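Local structure of L-iditol 2-dehydrogenase (Clostridium scindens, 4OH1) at residues A[188-193]-A[199-204]; A[176-181]-A[259-264]; A[85-90]-A[136-141]; A[52-57]-A[336-341]; A[253-258]-A[278-283]. The protein probably acts as a zinc-dependent, NAD(+)-linked dehydrogenase of the alcohol dehydrogenase family that oxidises polyols such as L-iditol. All blocks are in the same frame, centred on the assembly; numbering follows the deposited sequence.

Contact 1 of 5, residues A[188-193]-A[199-204]; sequences MLVQLA and STITVF
The flat group at the interface of V190 and I201 is a peptide carbonyl rather than a ring: V190 O stands 3.9 Å from CD1 of I201, a van der Waals approach. The rest is aliphatic, with V190 and A193 on the helix meeting I201 and V203 on the strand. These elements are the second half of a beta-alpha-beta crossover of the Rossmann-type domain, in which strand 176-180, helix 184-194 and strand 200-205 follow one another. The short helix and strand axes run almost exactly antiparallel, at 173°, with a closest approach of 9.5 Å, as expected for a helix laid back over the parallel sheet that it crosses. I201 reaches the helix through its longer branch. CG1 lies beside the backbone N (chi1 -58°) and the chain then extends, carrying CD1 to 3.6 Å from CB of A193. A193 offers only its methyl group, which lets the isoleucine end lie close to the helix backbone, and CD1 also comes within 3.8 Å of A193 C. On the flanks, V190 and L189 both pack on I179 of the preceding strand, so the helix spans two neighbouring strands. R314 of the second subunit packs on I201, and Y173 of the second subunit is hydrogen-bonded to L192 O. One turn of helix away from A193, the valines cross at about a right angle, and methyl CG2 of V190 presses to 3.4 Å from CG2 of V203, tighter than normal carbon-carbon contact.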
# COMPACT_ATOMS: atom_id res chain seq x y z
N MSE A 188 -21.48 8.54 -10.80
CA MSE A 188 -20.89 7.25 -10.41
C MSE A 188 -19.88 7.41 -9.25
O MSE A 188 -19.82 6.55 -8.38
CB MSE A 188 -20.18 6.59 -11.58
CG MSE A 188 -21.13 6.28 -12.71
SE MSE A 188 -20.32 5.32 -14.26
CE MSE A 188 -21.21 6.47 -15.62
N LEU A 189 -19.07 8.46 -9.27
CA LEU A 189 -18.17 8.76 -8.15
C LEU A 189 -18.95 9.06 -6.85
O LEU A 189 -18.53 8.69 -5.78
CB LEU A 189 -17.25 9.90 -8.48
CG LEU A 189 -16.18 9.51 -9.51
CD1 LEU A 189 -15.49 10.77 -10.00
CD2 LEU A 189 -15.18 8.52 -8.91
N VAL A 190 -20.10 9.70 -6.95
CA VAL A 190 -20.88 9.92 -5.75
C VAL A 190 -21.23 8.55 -5.14
O VAL A 190 -21.03 8.30 -3.93
CB VAL A 190 -22.15 10.74 -5.98
CG1 VAL A 190 -23.06 10.68 -4.79
CG2 VAL A 190 -21.80 12.21 -6.26
N GLN A 191 -21.76 7.66 -5.96
CA GLN A 191 -22.18 6.34 -5.48
C GLN A 191 -21.01 5.54 -4.95
O GLN A 191 -21.13 4.87 -3.92
CB GLN A 191 -22.94 5.58 -6.54
CG GLN A 191 -24.30 6.24 -6.86
CD GLN A 191 -25.26 5.37 -7.65
OE1 GLN A 191 -25.21 4.15 -7.55
NE2 GLN A 191 -26.19 6.00 -8.36
N LEU A 192 -19.88 5.62 -5.65
CA LEU A 192 -18.70 4.92 -5.24
C LEU A 192 -18.05 5.51 -4.02
O LEU A 192 -17.42 4.76 -3.25
CB LEU A 192 -17.65 4.85 -6.36
CG LEU A 192 -17.96 3.97 -7.55
CD1 LEU A 192 -16.91 4.16 -8.56
CD2 LEU A 192 -18.08 2.50 -7.18
N ALA A 193 -18.17 6.83 -3.83
CA ALA A 193 -17.64 7.44 -2.61
C ALA A 193 -18.47 6.94 -1.44
O ALA A 193 -17.90 6.61 -0.43
CB ALA A 193 -17.66 8.95 -2.66
N SER A 199 -17.40 9.90 4.55
CA SER A 199 -18.30 10.42 5.57
C SER A 199 -18.78 11.80 5.18
O SER A 199 -19.81 12.24 5.70
CB SER A 199 -17.62 10.42 6.93
OG SER A 199 -16.32 10.99 6.84
N THR A 200 -18.07 12.49 4.28
CA THR A 200 -18.62 13.71 3.66
C THR A 200 -18.38 13.73 2.15
O THR A 200 -17.29 13.46 1.72
CB THR A 200 -18.00 14.95 4.27
OG1 THR A 200 -18.34 14.96 5.64
CG2 THR A 200 -18.55 16.22 3.65
N ILE A 201 -19.44 13.93 1.35
CA ILE A 201 -19.33 13.97 -0.12
C ILE A 201 -19.94 15.26 -0.63
O ILE A 201 -21.10 15.50 -0.41
CB ILE A 201 -20.05 12.80 -0.78
CG1 ILE A 201 -19.50 11.48 -0.26
CG2 ILE A 201 -19.86 12.86 -2.26
CD1 ILE A 201 -20.29 10.20 -0.60
N THR A 202 -19.15 16.11 -1.27
CA THR A 202 -19.63 17.39 -1.82
C THR A 202 -19.35 17.45 -3.29
O THR A 202 -18.21 17.24 -3.74
CB THR A 202 -18.87 18.54 -1.18
OG1 THR A 202 -19.04 18.48 0.24
CG2 THR A 202 -19.37 19.88 -1.67
N VAL A 203 -20.37 17.70 -4.07
CA VAL A 203 -20.24 17.85 -5.52
C VAL A 203 -20.34 19.31 -5.93
O VAL A 203 -21.11 20.12 -5.37
CB VAL A 203 -21.32 17.01 -6.23
CG1 VAL A 203 -21.33 17.21 -7.75
CG2 VAL A 203 -21.12 15.52 -5.92
N PHE A 204 -19.54 19.66 -6.94
CA PHE A 204 -19.49 21.03 -7.43
C PHE A 204 -19.89 21.06 -8.91
O PHE A 204 -19.44 20.22 -9.65
CB PHE A 204 -18.08 21.61 -7.27
CG PHE A 204 -17.60 21.70 -5.87
CD1 PHE A 204 -17.10 20.58 -5.23
CD2 PHE A 204 -17.59 22.92 -5.18
CE1 PHE A 204 -16.61 20.65 -3.93
CE2 PHE A 204 -17.10 22.98 -3.89
CZ PHE A 204 -16.61 21.80 -3.27

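Contact 2 of 5, residues A[176-181]-A[259-264]; sequences SVAIMG and LQLLAR
L261 CD1 is the atom through which the end of the helix meets strand 176-180. It lies 4.2 Å from A178 CB and likewise 4.2 Å from M180 SE, so a single leucine methyl serves two residues on the same face of the strand. Both distances describe ordinary apolar packing, and no hydrogen bond spans the segments. A178 is small and contributes just its methyl group, whereas M180, a selenomethionine, reaches the leucine with a folded chain. Its CG sits beside the backbone N with chi1 at -32°, well short of a relaxed staggered angle, and bends at chi2 and chi3 bring SE round to the leucine. The two long side chains cross obliquely.

The next layer is the Rossmann-type parallel sheet itself. Strand 176-180 lies in its interior, hydrogen-bonded through V177 to T200 and T202 on one flank and through A178 to C244 and L246 on the other, and G181 just after it begins a glycine-rich turn consistent with the dinucleotide-binding GxGxxG pattern. F204, on the neighbouring strand 200-205, packs against A178, M180 and L261 alike and thereby carries the apolar cluster over to that strand.

Further out, L261 is the last residue of helix 252-261. L262 is the first to leave helical geometry, while its N still bonds to L259 O at 3.2 Å; the chain then passes into the short strand 262-263. It turns a corner at R264, whose guanidinium makes a cation-pi contact with W290, and whose NH2 is hydrogen-bonded to W290 O.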
# COMPACT_ATOMS: atom_id res chain seq x y z
N SER A 176 -13.36 12.77 3.64
CA SER A 176 -14.18 13.74 2.94
C SER A 176 -13.76 13.79 1.47
O SER A 176 -12.56 13.77 1.12
CB SER A 176 -14.09 15.12 3.62
OG SER A 176 -12.78 15.61 3.59
N VAL A 177 -14.78 13.89 0.62
CA VAL A 177 -14.62 13.78 -0.82
C VAL A 177 -15.23 14.97 -1.53
O VAL A 177 -16.40 15.32 -1.31
CB VAL A 177 -15.31 12.49 -1.36
CG1 VAL A 177 -15.18 12.39 -2.83
CG2 VAL A 177 -14.73 11.30 -0.73
N ALA A 178 -14.43 15.60 -2.38
CA ALA A 178 -14.94 16.66 -3.27
C ALA A 178 -14.91 16.17 -4.72
O ALA A 178 -13.85 15.73 -5.20
CB ALA A 178 -14.09 17.92 -3.16
N ILE A 179 -16.05 16.23 -5.39
CA ILE A 179 -16.14 15.81 -6.80
C ILE A 179 -16.46 17.02 -7.64
O ILE A 179 -17.47 17.67 -7.41
CB ILE A 179 -17.22 14.72 -7.00
CG1 ILE A 179 -16.84 13.45 -6.24
CG2 ILE A 179 -17.45 14.40 -8.51
CD1 ILE A 179 -17.98 12.57 -5.92
N MSE A 180 -15.59 17.32 -8.60
CA MSE A 180 -15.80 18.48 -9.52
C MSE A 180 -16.47 17.90 -10.77
O MSE A 180 -15.87 17.10 -11.53
CB MSE A 180 -14.53 19.18 -9.92
CG MSE A 180 -13.43 19.20 -8.88
SE MSE A 180 -14.05 19.97 -7.15
CE MSE A 180 -14.24 21.71 -7.96
N GLY A 181 -17.72 18.26 -10.94
CA GLY A 181 -18.51 17.89 -12.13
C GLY A 181 -19.66 16.97 -11.76
O GLY A 181 -19.45 15.95 -11.16
N LEU A 259 -7.62 21.90 -6.18
CA LEU A 259 -6.36 21.92 -5.43
C LEU A 259 -6.51 22.73 -4.15
O LEU A 259 -6.01 22.37 -3.07
CB LEU A 259 -5.23 22.47 -6.30
CG LEU A 259 -3.81 22.43 -5.75
CD1 LEU A 259 -3.35 21.02 -5.50
CD2 LEU A 259 -2.88 23.12 -6.78
N GLN A 260 -7.24 23.83 -4.24
CA GLN A 260 -7.44 24.67 -3.06
C GLN A 260 -8.21 24.02 -1.93
O GLN A 260 -7.95 24.26 -0.78
CB GLN A 260 -8.17 25.93 -3.46
CG GLN A 260 -7.31 26.82 -4.28
CD GLN A 260 -7.97 28.15 -4.54
OE1 GLN A 260 -9.20 28.24 -4.72
NE2 GLN A 260 -7.15 29.21 -4.55
N LEU A 261 -9.19 23.20 -2.32
CA LEU A 261 -10.02 22.40 -1.41
C LEU A 261 -9.30 21.25 -0.75
O LEU A 261 -9.72 20.74 0.29
CB LEU A 261 -11.20 21.80 -2.18
CG LEU A 261 -12.27 22.75 -2.67
CD1 LEU A 261 -13.15 22.03 -3.65
CD2 LEU A 261 -13.08 23.33 -1.55
N LEU A 262 -8.21 20.84 -1.32
CA LEU A 262 -7.54 19.67 -0.89
C LEU A 262 -6.86 19.84 0.51
O LEU A 262 -6.12 20.77 0.75
CB LEU A 262 -6.50 19.28 -1.97
CG LEU A 262 -5.93 17.86 -1.75
CD1 LEU A 262 -6.96 16.79 -1.97
CD2 LEU A 262 -4.75 17.68 -2.69
N ALA A 263 -7.14 18.93 1.41
CA ALA A 263 -6.53 18.91 2.74
C ALA A 263 -5.06 18.60 2.71
O ALA A 263 -4.53 18.10 1.72
CB ALA A 263 -7.21 17.91 3.60
N ARG A 264 -4.37 18.90 3.82
CA ARG A 264 -2.99 18.52 3.97
C ARG A 264 -2.90 17.01 3.88
O ARG A 264 -3.76 16.32 4.40
CB ARG A 264 -2.41 19.01 5.30
CG ARG A 264 -2.43 20.51 5.46
CD ARG A 264 -1.84 20.97 6.83
NE ARG A 264 -0.39 21.07 6.77
CZ ARG A 264 0.39 21.16 7.85
NH1 ARG A 264 -0.15 21.14 9.06
NH2 ARG A 264 1.71 21.25 7.74

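Contact 3 of 5, residues A[85-90]-A[136-141]; sequences STAEKM and YHMSQI
M138 is directed at A87 and M90 by a chi1 of 64°, which tucks CG between the backbone N and the carbonyl carbon, and by an extended chain beyond CG, so this selenomethionine projects straight at the helix. Its SE settles 3.7 Å from A87 CA and 4.0 Å from A87 CB, close to the helix backbone because alanine has so little bulk. M90, also a selenomethionine, adds a second wall, with CG 3.9 Å from M138 SE, and bends at chi2 and chi3 carry the rest of M90 past the contact. The M138 tip goes to the other neighbour: CE stands 4.2 Å from T86 CG2, the methyl that lies opposite the threonine N across the CA-CB bond. M138 accounts for the whole surface that the 136-141 side buries here, and no hydrogen bond crosses. C108 of the fourth subunit, from the cysteine loop around its structural zinc, packs on both M90 and M138.

Local polar bonds shape the turn that presents M138. H137 N donates to Q140 OE1 at 3.0 Å, the donor standing 35° above the carbonyl plane, and H137 ND1 shares a 2.9 Å hydrogen bond with S139 OG. The imidazole is held at its other nitrogen too, since NE2 bonds to E34 OE1.

Within the GroES-like domain, helix 85-89 thus packs on the short 3-10 turn that follows strand 133-137, and I36 of strand 35-44 lies against both A87 and M138.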
# COMPACT_ATOMS: atom_id res chain seq x y z
N SER A 85 -12.77 -20.42 -33.54
CA SER A 85 -12.48 -21.71 -32.95
C SER A 85 -11.57 -21.63 -31.73
O SER A 85 -11.82 -22.33 -30.76
CB SER A 85 -11.89 -22.66 -34.03
OG SER A 85 -10.83 -22.05 -34.74
N THR A 86 -10.55 -20.79 -31.70
CA THR A 86 -9.73 -20.73 -30.48
C THR A 86 -10.56 -20.18 -29.31
O THR A 86 -10.55 -20.70 -28.17
CB THR A 86 -8.51 -19.87 -30.67
OG1 THR A 86 -7.74 -20.39 -31.73
CG2 THR A 86 -7.65 -19.89 -29.42
N ALA A 87 -11.34 -19.16 -29.59
CA ALA A 87 -12.13 -18.59 -28.52
C ALA A 87 -13.16 -19.57 -27.97
O ALA A 87 -13.46 -19.54 -26.79
CB ALA A 87 -12.79 -17.33 -29.00
N GLU A 88 -13.72 -20.42 -28.83
CA GLU A 88 -14.71 -21.38 -28.38
C GLU A 88 -14.05 -22.32 -27.40
O GLU A 88 -14.64 -22.71 -26.41
CB GLU A 88 -15.31 -22.19 -29.56
CG GLU A 88 -16.77 -22.41 -29.38
CD GLU A 88 -17.45 -22.99 -30.58
OE1 GLU A 88 -16.92 -23.94 -31.15
OE2 GLU A 88 -18.52 -22.48 -30.97
N LYS A 89 -12.81 -22.67 -27.70
CA LYS A 89 -12.01 -23.55 -26.88
C LYS A 89 -11.71 -22.92 -25.51
O LYS A 89 -11.51 -23.66 -24.55
CB LYS A 89 -10.72 -23.88 -27.63
CG LYS A 89 -9.78 -24.81 -26.91
CD LYS A 89 -8.34 -24.75 -27.47
CE LYS A 89 -7.28 -24.59 -26.34
NZ LYS A 89 -6.27 -25.64 -26.48
N MSE A 90 -11.65 -21.59 -25.41
CA MSE A 90 -11.47 -20.90 -24.13
C MSE A 90 -12.79 -20.69 -23.40
O MSE A 90 -12.88 -19.95 -22.41
CB MSE A 90 -10.80 -19.55 -24.35
CG MSE A 90 -9.44 -19.68 -24.98
SE MSE A 90 -8.08 -20.30 -23.72
CE MSE A 90 -7.22 -21.62 -24.92
N TYR A 136 -14.16 -8.31 -31.53
CA TYR A 136 -13.11 -7.99 -30.59
C TYR A 136 -12.28 -9.26 -30.40
O TYR A 136 -12.77 -10.36 -30.60
CB TYR A 136 -13.73 -7.59 -29.22
CG TYR A 136 -14.56 -6.32 -29.23
CD1 TYR A 136 -13.99 -5.07 -28.99
CD2 TYR A 136 -15.90 -6.36 -29.55
CE1 TYR A 136 -14.77 -3.87 -29.06
CE2 TYR A 136 -16.66 -5.21 -29.60
CZ TYR A 136 -16.11 -3.98 -29.34
OH TYR A 136 -16.94 -2.89 -29.44
N HIS A 137 -11.07 -9.11 -29.89
CA HIS A 137 -10.27 -10.27 -29.50
C HIS A 137 -10.86 -10.83 -28.22
O HIS A 137 -11.37 -10.09 -27.39
CB HIS A 137 -8.82 -9.85 -29.28
CG HIS A 137 -7.90 -10.99 -29.05
ND1 HIS A 137 -7.49 -11.37 -27.80
CD2 HIS A 137 -7.29 -11.83 -29.92
CE1 HIS A 137 -6.68 -12.41 -27.89
NE2 HIS A 137 -6.54 -12.70 -29.18
N MSE A 138 -10.81 -12.14 -28.06
CA MSE A 138 -11.39 -12.77 -26.88
C MSE A 138 -10.91 -12.16 -25.53
O MSE A 138 -11.65 -12.11 -24.60
CB MSE A 138 -11.09 -14.28 -26.92
CG MSE A 138 -9.62 -14.63 -26.83
SE MSE A 138 -9.26 -16.53 -27.33
CE MSE A 138 -7.31 -16.55 -26.94
N SER A 139 -9.68 -11.69 -25.46
CA SER A 139 -9.17 -11.02 -24.31
C SER A 139 -9.94 -9.76 -23.97
O SER A 139 -9.89 -9.33 -22.85
CB SER A 139 -7.71 -10.66 -24.50
OG SER A 139 -7.54 -9.62 -25.47
N GLN A 140 -10.73 -9.23 -24.89
CA GLN A 140 -11.49 -8.02 -24.65
C GLN A 140 -12.87 -8.31 -24.20
O GLN A 140 -13.59 -7.40 -23.97
CB GLN A 140 -11.56 -7.16 -25.93
CG GLN A 140 -10.18 -6.77 -26.41
CD GLN A 140 -10.18 -6.00 -27.72
OE1 GLN A 140 -9.94 -6.59 -28.77
NE2 GLN A 140 -10.39 -4.69 -27.65
N ILE A 141 -13.28 -9.57 -24.10
CA ILE A 141 -14.69 -9.88 -23.93
C ILE A 141 -14.93 -10.44 -22.58
O ILE A 141 -14.26 -11.40 -22.23
CB ILE A 141 -15.16 -10.91 -24.99
CG1 ILE A 141 -15.14 -10.30 -26.37
CG2 ILE A 141 -16.53 -11.44 -24.68
CD1 ILE A 141 -16.02 -9.09 -26.55

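Contact 4 of 5, residues A[52-57]-A[336-341]; sequences ILTGNL and DLYSKK
Apolar packing comes first: L53 and T54, at the end of helix 48-54, meet the ring of Y338 in the last turn of helix 330-338. Helix 48-54 belongs to the GroES-like catalytic domain, to whose sheet the C-terminal part of the chain returns as strand 344-348, beside strand 35-44. L53 crosses the tyrosine at about a right angle. Its CD1 lies at the ring edge near the ring plane, 4.1 Å from CE1, and CD2 is 3.9 Å from OH. T54 adds its methyl CG2, which approaches CD1 of Y338 obliquely at 3.7 Å. V21 of strand 20-26 touches both L53 and Y338, and the L53 side chain lies about 13 Å from a bound zinc ion.

No hydrogen bond crosses the contact. T54 OG1, with chi1 at 57°, is bonded to T50 O one turn back, so the hydroxyl is held on its own helix. At the end of the other helix S339 OG accepts from K341 N at 3.1 Å (N-H...O 164°), which makes an ST turn; the same OG also donates to D336 O at 2.7 Å.

The last approach is polar but long, and not a hydrogen bond. K340, with positive phi, sends its long chain back towards the first helix, antiparallel to the T54 side chain, and NZ ends 4.0 Å from T54 OG1.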
# COMPACT_ATOMS: atom_id res chain seq x y z
N ILE A 52 -14.65 14.94 -29.17
CA ILE A 52 -14.33 14.73 -30.60
C ILE A 52 -15.21 15.63 -31.46
O ILE A 52 -14.75 16.27 -32.40
CB ILE A 52 -14.52 13.23 -31.06
CG1 ILE A 52 -13.47 12.32 -30.39
CG2 ILE A 52 -14.41 13.10 -32.58
CD1 ILE A 52 -13.80 10.82 -30.41
N LEU A 53 -16.47 15.68 -31.08
CA LEU A 53 -17.47 16.28 -31.92
C LEU A 53 -17.54 17.80 -31.73
O LEU A 53 -17.50 18.56 -32.69
CB LEU A 53 -18.82 15.63 -31.62
CG LEU A 53 -18.95 14.22 -32.19
CD1 LEU A 53 -19.96 13.33 -31.39
CD2 LEU A 53 -19.35 14.36 -33.65
N THR A 54 -17.65 18.23 -30.48
CA THR A 54 -17.93 19.62 -30.16
C THR A 54 -16.70 20.30 -29.53
O THR A 54 -16.77 21.45 -29.08
CB THR A 54 -19.16 19.70 -29.21
OG1 THR A 54 -18.91 18.92 -28.02
CG2 THR A 54 -20.44 19.21 -29.93
N GLY A 55 -15.58 19.59 -29.53
CA GLY A 55 -14.46 19.95 -28.69
C GLY A 55 -13.24 20.51 -29.41
O GLY A 55 -13.10 20.47 -30.67
N ASN A 56 -12.36 21.03 -28.54
CA ASN A 56 -11.11 21.63 -28.93
C ASN A 56 -10.06 20.55 -28.84
O ASN A 56 -9.84 19.99 -27.76
CB ASN A 56 -10.78 22.78 -28.00
CG ASN A 56 -9.58 23.56 -28.46
OD1 ASN A 56 -8.44 23.22 -28.16
ND2 ASN A 56 -9.84 24.62 -29.21
N LEU A 57 -9.40 20.28 -29.97
CA LEU A 57 -8.65 19.04 -30.14
C LEU A 57 -7.10 19.14 -30.22
O LEU A 57 -6.45 18.11 -30.36
CB LEU A 57 -9.18 18.31 -31.40
CG LEU A 57 -10.70 18.08 -31.49
CD1 LEU A 57 -11.08 17.41 -32.80
CD2 LEU A 57 -11.16 17.22 -30.32
N ASP A 336 -29.67 15.21 -27.81
CA ASP A 336 -29.66 15.17 -26.35
C ASP A 336 -28.26 15.26 -25.80
O ASP A 336 -28.02 15.98 -24.88
CB ASP A 336 -30.36 13.93 -25.83
CG ASP A 336 -31.83 13.99 -26.02
OD1 ASP A 336 -32.29 15.05 -26.45
OD2 ASP A 336 -32.53 13.00 -25.79
N LEU A 337 -27.33 14.56 -26.41
CA LEU A 337 -25.95 14.66 -26.00
C LEU A 337 -25.44 16.09 -26.08
O LEU A 337 -24.87 16.60 -25.11
CB LEU A 337 -25.08 13.80 -26.90
CG LEU A 337 -23.62 13.81 -26.48
CD1 LEU A 337 -23.46 12.99 -25.22
CD2 LEU A 337 -22.73 13.25 -27.57
N TYR A 338 -25.63 16.73 -27.24
CA TYR A 338 -25.08 18.06 -27.47
C TYR A 338 -25.76 19.05 -26.54
O TYR A 338 -25.16 20.03 -26.22
CB TYR A 338 -25.20 18.57 -28.93
CG TYR A 338 -24.58 17.67 -30.01
CD1 TYR A 338 -23.36 17.01 -29.82
CD2 TYR A 338 -25.24 17.47 -31.22
CE1 TYR A 338 -22.83 16.20 -30.80
CE2 TYR A 338 -24.73 16.66 -32.19
CZ TYR A 338 -23.53 16.03 -31.98
OH TYR A 338 -23.06 15.23 -32.98
N SER A 339 -26.98 18.79 -26.08
CA SER A 339 -27.61 19.66 -25.10
C SER A 339 -26.84 19.70 -23.77
O SER A 339 -27.04 20.59 -22.98
CB SER A 339 -29.07 19.24 -24.83
OG SER A 339 -29.13 18.22 -23.84
N LYS A 340 -25.99 18.71 -23.51
CA LYS A 340 -25.33 18.62 -22.22
C LYS A 340 -26.25 18.64 -20.99
O LYS A 340 -25.79 18.83 -19.89
CB LYS A 340 -24.26 19.69 -22.13
CG LYS A 340 -22.91 19.14 -22.46
CD LYS A 340 -22.07 20.16 -23.19
CE LYS A 340 -20.73 19.57 -23.60
NZ LYS A 340 -19.97 20.47 -24.52
N LYS A 341 -27.54 18.38 -21.17
CA LYS A 341 -28.44 18.33 -20.03
C LYS A 341 -28.35 17.04 -19.22
O LYS A 341 -28.70 17.07 -18.05
CB LYS A 341 -29.90 18.51 -20.46
CG LYS A 341 -30.14 19.77 -21.30
CD LYS A 341 -31.62 20.06 -21.54
CE LYS A 341 -32.25 20.55 -20.25
NZ LYS A 341 -33.58 21.12 -20.46

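Contact 5 of 5, residues A[253-258]-A[278-283]; sequences AAAKLG and PILPVN
L280 crosses to A255 and K256 through a single methyl. CB itself makes no close contact across the segments; chi1 at -178° places CG opposite the backbone N, so the isobutyl group extends towards the helix even though the CB bond itself runs along its flank. From CG the branch that counts is CD1, the only one within 4.2 Å of the helix segment. It comes to 3.7 Å from A255 O and 3.8 Å from K256 CA, which means that it rests mainly on helix backbone. The side chains come next: A255 CB is 4.3 Å from CD1 and K256 CB 4.4 Å, so CD1 sits over the link between two successive residues. K256 contributes its base alone. The rest of this lysine is fully extended and leads off from the strand to an exposed end.

The helix, 252-261, belongs to the Rossmann-type domain. Strand 279-283 lies at the subunit boundary: I279 to N283 form an antiparallel ladder with a strand of the third subunit, so the beta structure continues from one chain to the other, as in dimers of related alcohol dehydrogenases. From that ladder L280 reaches the helix with CD1. No hydrogen bond joins the two segments; A255 O, beside CD1, instead takes a bond from Y270 OH.

Past the leucine the strand runs directly into helix 284-290. N283 occupies its N-cap position, with OD1 bonded to S286 N, and N283 N is hydrogen-bonded to D287 OD2.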
# COMPACT_ATOMS: atom_id res chain seq x y z
N ALA A 253 -10.39 26.13 -14.24
CA ALA A 253 -10.89 26.75 -12.98
C ALA A 253 -11.34 25.70 -11.91
O ALA A 253 -11.07 25.86 -10.72
CB ALA A 253 -12.03 27.72 -13.27
N ALA A 254 -12.03 24.64 -12.34
CA ALA A 254 -12.43 23.56 -11.43
C ALA A 254 -11.17 22.88 -10.91
O ALA A 254 -11.06 22.53 -9.75
CB ALA A 254 -13.31 22.55 -12.15
N ALA A 255 -10.19 22.71 -11.79
CA ALA A 255 -8.96 22.09 -11.36
C ALA A 255 -8.24 22.86 -10.30
O ALA A 255 -7.73 22.28 -9.35
CB ALA A 255 -8.06 21.87 -12.58
N LYS A 256 -8.12 24.16 -10.49
CA LYS A 256 -7.52 25.00 -9.48
C LYS A 256 -8.34 25.00 -8.19
O LYS A 256 -7.79 24.97 -7.09
CB LYS A 256 -7.36 26.42 -10.00
CG LYS A 256 -6.66 27.32 -9.02
CD LYS A 256 -6.82 28.82 -9.36
CE LYS A 256 -6.30 29.66 -8.23
NZ LYS A 256 -6.45 31.02 -8.50
N LEU A 257 -9.65 25.08 -8.30
CA LEU A 257 -10.49 25.07 -7.10
C LEU A 257 -10.32 23.73 -6.31
O LEU A 257 -10.16 23.67 -5.09
CB LEU A 257 -11.95 25.28 -7.51
CG LEU A 257 -12.97 25.13 -6.38
CD1 LEU A 257 -12.73 26.08 -5.26
CD2 LEU A 257 -14.38 25.29 -6.96
N GLY A 258 -10.29 22.64 -7.05
CA GLY A 258 -9.95 21.36 -6.48
C GLY A 258 -8.70 21.36 -5.64
O GLY A 258 -8.70 20.87 -4.51
N PRO A 278 -4.09 24.01 -20.70
CA PRO A 278 -4.55 23.29 -19.52
C PRO A 278 -3.51 23.28 -18.39
O PRO A 278 -3.02 22.20 -18.03
CB PRO A 278 -4.82 21.89 -20.06
CG PRO A 278 -3.79 21.71 -21.09
CD PRO A 278 -3.52 23.10 -21.71
N ILE A 279 -3.18 24.46 -17.84
CA ILE A 279 -2.16 24.63 -16.80
C ILE A 279 -2.77 24.71 -15.42
O ILE A 279 -3.71 25.44 -15.21
CB ILE A 279 -1.27 25.82 -17.04
CG1 ILE A 279 -0.74 25.78 -18.46
CG2 ILE A 279 -0.12 25.88 -16.03
CD1 ILE A 279 -0.03 24.48 -18.79
N LEU A 280 -2.26 23.85 -14.51
CA LEU A 280 -2.47 23.95 -13.08
C LEU A 280 -1.17 24.47 -12.43
O LEU A 280 -0.16 23.77 -12.39
CB LEU A 280 -2.82 22.58 -12.51
CG LEU A 280 -3.11 22.55 -11.03
CD1 LEU A 280 -4.41 23.27 -10.71
CD2 LEU A 280 -3.20 21.15 -10.61
N PRO A 281 -1.20 25.70 -11.94
CA PRO A 281 -0.04 26.23 -11.28
C PRO A 281 0.01 25.65 -9.89
O PRO A 281 -0.96 25.78 -9.13
CB PRO A 281 -0.30 27.73 -11.22
CG PRO A 281 -1.41 27.95 -12.14
CD PRO A 281 -2.23 26.74 -12.09
N VAL A 282 1.09 24.97 -9.58
CA VAL A 282 1.21 24.37 -8.28
C VAL A 282 2.19 25.19 -7.55
O VAL A 282 3.24 25.51 -8.08
CB VAL A 282 1.65 22.92 -8.35
CG1 VAL A 282 1.89 22.39 -6.97
CG2 VAL A 282 0.57 22.10 -9.00
N ASN A 283 1.84 25.57 -6.33
CA ASN A 283 2.77 26.30 -5.50
C ASN A 283 3.59 25.32 -4.69
O ASN A 283 3.08 24.65 -3.81
CB ASN A 283 2.04 27.29 -4.62
CG ASN A 283 2.97 28.19 -3.88
OD1 ASN A 283 3.85 27.74 -3.14
ND2 ASN A 283 2.80 29.49 -4.08

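From the N terminus, contact 4 opens first, at 52-57, and closes last, at 336-341, joining helix 48-54 to helix 330-338, so the other four nest inside its loop. Contact 3 opens and closes early, tying helix 85-89 to the turn after strand 133-137 within the GroES-like range, about 37 Å or more between centres from contacts 1, 2 and 5. The chain then enters the Rossmann-type sheet. Contact 2 opens on strand 176-180; contact 1 closes inside it, and the two touch where strands 176-180 and 200-205 lie side by side. Contact 5 opens at 253-258 before contact 2 closes at 259-264, so these two cross, sharing helix 252-261. Contact 5 ends on the intersubunit strand.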